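Local coordinates for protein glutathione transferase (Lolium rigidum, PDB 6ZB6) that probably detoxifies xenobiotics such as herbicides by conjugating them to glutathione, as a phi-class transferase that here holds S-(p-nitrobenzyl)glutathione, at residues Phe7-Ser12 with Gly53-Phe58. Numbering follows the deposited sequence.
Sequences FGPAMS and GQIPAF. With GTB (S-(p-nitrobenzyl)glutathione), chain G.
Phe7 and Ala57 join their backbones as an antiparallel hydrogen-bonded pair. Phe7 N donates to Ala57 O at 2.9 Å, almost straight at 175°. The return bond, Ala57 N to Phe7 O, is longer at 3.3 Å and more bent. The same oxygen also takes a CA-H...O contact from Pro56 CA. The Phe7 side chain lies on the same sheet face as the methyl of Ala57. Its ring turns its CD1 edge to the Ala57-Phe58 peptide.

Beyond the pair, Ile55 packs against Gly8, Pro9 and Ser12. Its CG1 stands between the backbone N and the carbonyl carbon (chi1 55°), and CD1 reaches both Pro9 and Ser12. CD1 lies 3.5 Å from Pro9 CD, a tight contact in which the two side chains cross at about a right angle. Ile55 CB and CG2 lie against Gly8 CA, as does CD1. The type I turn from Pro9 to Ser12 brings Ser12, the N-cap of helix 13-24, to the ligand. Its OG, anti to the backbone N, is 3.2 Å from SG2 of S-(p-nitrobenzyl)glutathione. This closeness is consistent with the serine that activates the thiol in phi-class enzymes.

The backbone N and O of Ile55 both hydrogen-bond the ligand, as a strand would. Ile55 N donates to ligand O2 at 3.0 Å, and ligand N2 donates to Ile55 O at 2.7 Å. Gln54 NE2 holds the glycyl carboxylate oxygen O32 at 2.8 Å. Lys42, Glu67 and Ser68 are also hydrogen-bonded to the ligand. The cis peptide bond between Ile55 and Pro56, leading into strand 57-60, is the cis-proline loop of the thioredoxin-like glutathione transferase domain, which supplies part of the glutathione site.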
loop_
_atom_site.group_PDB
_atom_site.type_symbol
_atom_site.label_atom_id
_atom_site.label_comp_id
_atom_site.label_asym_id
_atom_site.label_seq_id
_atom_site.Cartn_x
_atom_site.Cartn_y
_atom_site.Cartn_z
ATOM N N PHE A 7 -1.458 12.259 8.847
ATOM C CA PHE A 7 -2.275 13.302 8.233
ATOM C C PHE A 7 -2.763 12.825 6.872
ATOM O O PHE A 7 -1.953 12.502 5.997
ATOM C CB PHE A 7 -1.478 14.599 8.089
ATOM C CG PHE A 7 -1.091 15.208 9.404
ATOM C CD1 PHE A 7 0.094 14.843 10.024
ATOM C CD2 PHE A 7 -1.934 16.115 10.039
ATOM C CE1 PHE A 7 0.456 15.381 11.252
ATOM C CE2 PHE A 7 -1.578 16.670 11.269
ATOM C CZ PHE A 7 -0.387 16.300 11.874
ATOM N N GLY A 8 -4.086 12.778 6.703
ATOM C CA GLY A 8 -4.677 12.314 5.474
ATOM C C GLY A 8 -5.780 11.304 5.762
ATOM O O GLY A 8 -5.769 10.616 6.789
ATOM N N PRO A 9 -6.747 11.200 4.857
ATOM C CA PRO A 9 -7.838 10.231 5.048
ATOM C C PRO A 9 -7.356 8.794 4.918
ATOM O O PRO A 9 -6.496 8.479 4.092
ATOM C CB PRO A 9 -8.828 10.589 3.934
ATOM C CG PRO A 9 -8.033 11.385 2.936
ATOM C CD PRO A 9 -6.982 12.099 3.713
ATOM N N ALA A 10 -7.949 7.907 5.727
ATOM C CA ALA A 10 -7.540 6.505 5.702
ATOM C C ALA A 10 -7.770 5.858 4.342
ATOM O O ALA A 10 -7.092 4.877 4.018
ATOM C CB ALA A 10 -8.273 5.706 6.785
ATOM N N MET A 11 -8.671 6.406 3.524
ATOM C CA MET A 11 -8.961 5.798 2.228
ATOM C C MET A 11 -7.853 6.016 1.207
ATOM O O MET A 11 -7.771 5.257 0.240
ATOM C CB MET A 11 -10.278 6.338 1.666
ATOM C CG MET A 11 -10.324 7.847 1.564
ATOM S SD MET A 11 -11.149 8.444 0.078
ATOM C CE MET A 11 -9.797 8.389 -1.098
ATOM N N SER A 12 -7.009 7.031 1.385
ATOM C CA SER A 12 -5.919 7.264 0.447
ATOM C C SER A 12 -4.917 6.119 0.530
ATOM O O SER A 12 -4.513 5.715 1.629
ATOM C CB SER A 12 -5.239 8.601 0.760
ATOM O OG SER A 12 -3.965 8.686 0.160
ATOM N N GLY A 53 3.069 18.986 -0.727
ATOM C CA GLY A 53 1.633 19.143 -0.701
ATOM C C GLY A 53 0.927 17.847 -1.039
ATOM O O GLY A 53 0.018 17.834 -1.866
ATOM N N GLN A 54 1.347 16.753 -0.407
ATOM C CA GLN A 54 0.750 15.441 -0.594
ATOM C C GLN A 54 0.472 14.814 0.767
ATOM O O GLN A 54 0.968 15.270 1.804
ATOM C CB GLN A 54 1.666 14.511 -1.405
ATOM C CG GLN A 54 1.981 14.963 -2.826
ATOM C CD GLN A 54 2.642 13.858 -3.638
ATOM O OE1 GLN A 54 3.653 13.286 -3.225
ATOM N NE2 GLN A 54 2.047 13.527 -4.785
ATOM N N ILE A 55 -0.327 13.750 0.753
ATOM C CA ILE A 55 -0.555 12.950 1.952
ATOM C C ILE A 55 0.001 11.560 1.677
ATOM O O ILE A 55 0.016 11.119 0.520
ATOM C CB ILE A 55 -2.044 12.906 2.337
ATOM C CG1 ILE A 55 -2.893 12.409 1.165
ATOM C CG2 ILE A 55 -2.519 14.268 2.811
ATOM C CD1 ILE A 55 -4.213 11.851 1.594
ATOM N N PRO A 56 0.454 10.824 2.700
ATOM C CA PRO A 56 0.418 11.197 4.114
ATOM C C PRO A 56 1.495 12.191 4.512
ATOM O O PRO A 56 2.504 12.313 3.814
ATOM C CB PRO A 56 0.686 9.871 4.824
ATOM C CG PRO A 56 1.630 9.169 3.893
ATOM C CD PRO A 56 1.064 9.497 2.501
ATOM N N ALA A 57 1.281 12.877 5.626
ATOM C CA ALA A 57 2.392 13.362 6.444
ATOM C C ALA A 57 2.298 12.665 7.795
ATOM O O ALA A 57 1.346 11.942 8.071
ATOM C CB ALA A 57 2.367 14.885 6.588
ATOM N N PHE A 58 3.270 12.904 8.665
ATOM C CA PHE A 58 3.361 12.106 9.875
ATOM C C PHE A 58 4.049 12.926 10.950
ATOM O O PHE A 58 5.005 13.645 10.659
ATOM C CB PHE A 58 4.131 10.810 9.585
ATOM C CG PHE A 58 4.471 9.995 10.801
ATOM C CD1 PHE A 58 5.671 10.198 11.486
ATOM C CD2 PHE A 58 3.618 9.000 11.234
ATOM C CE1 PHE A 58 5.983 9.439 12.604
ATOM C CE2 PHE A 58 3.931 8.217 12.340
ATOM C CZ PHE A 58 5.111 8.427 13.019
HETATM N N1 GTB G . 5.362 8.865 -2.846
HETATM C CA1 GTB G . 4.326 9.465 -2.020
HETATM C C1 GTB G . 4.075 8.571 -0.795
HETATM O O11 GTB G . 4.125 7.315 -0.901
HETATM O O12 GTB G . 3.818 9.079 0.330
HETATM C CB1 GTB G . 3.064 9.596 -2.879
HETATM C CG1 GTB G . 1.955 10.199 -2.019
HETATM C CD1 GTB G . 0.744 10.575 -2.855
HETATM O OE1 GTB G . 0.716 10.393 -4.034
HETATM N N2 GTB G . -0.389 11.158 -2.180
HETATM C CA2 GTB G . -1.536 11.515 -2.990
HETATM C C2 GTB G . -1.704 13.026 -2.934
HETATM O O2 GTB G . -1.591 13.633 -1.914
HETATM C CB2 GTB G . -2.781 10.812 -2.444
HETATM S SG2 GTB G . -2.579 9.008 -2.674
HETATM N N3 GTB G . -1.985 13.739 -4.156
HETATM C CA3 GTB G . -2.153 15.176 -4.101
HETATM C C3 GTB G . -1.153 15.864 -5.026
HETATM O O31 GTB G . -1.381 17.041 -5.421
HETATM O O32 GTB G . -0.104 15.266 -5.393
HETATM C "C'" GTB G . -2.597 8.650 -4.456
HETATM C "C1'" GTB G . -3.935 9.112 -5.027
HETATM C "C2'" GTB G . -3.970 10.141 -5.954
HETATM C "C3'" GTB G . -5.182 10.568 -6.478
HETATM C "C4'" GTB G . -6.362 9.960 -6.078
HETATM N N41 GTB G . -7.642 10.407 -6.625
HETATM O O41 GTB G . -7.692 11.369 -7.650
HETATM O O42 GTB G . -8.637 9.960 -6.195
HETATM C "C5'" GTB G . -6.325 8.929 -5.146
HETATM C "C6'" GTB G . -5.114 8.502 -4.620
#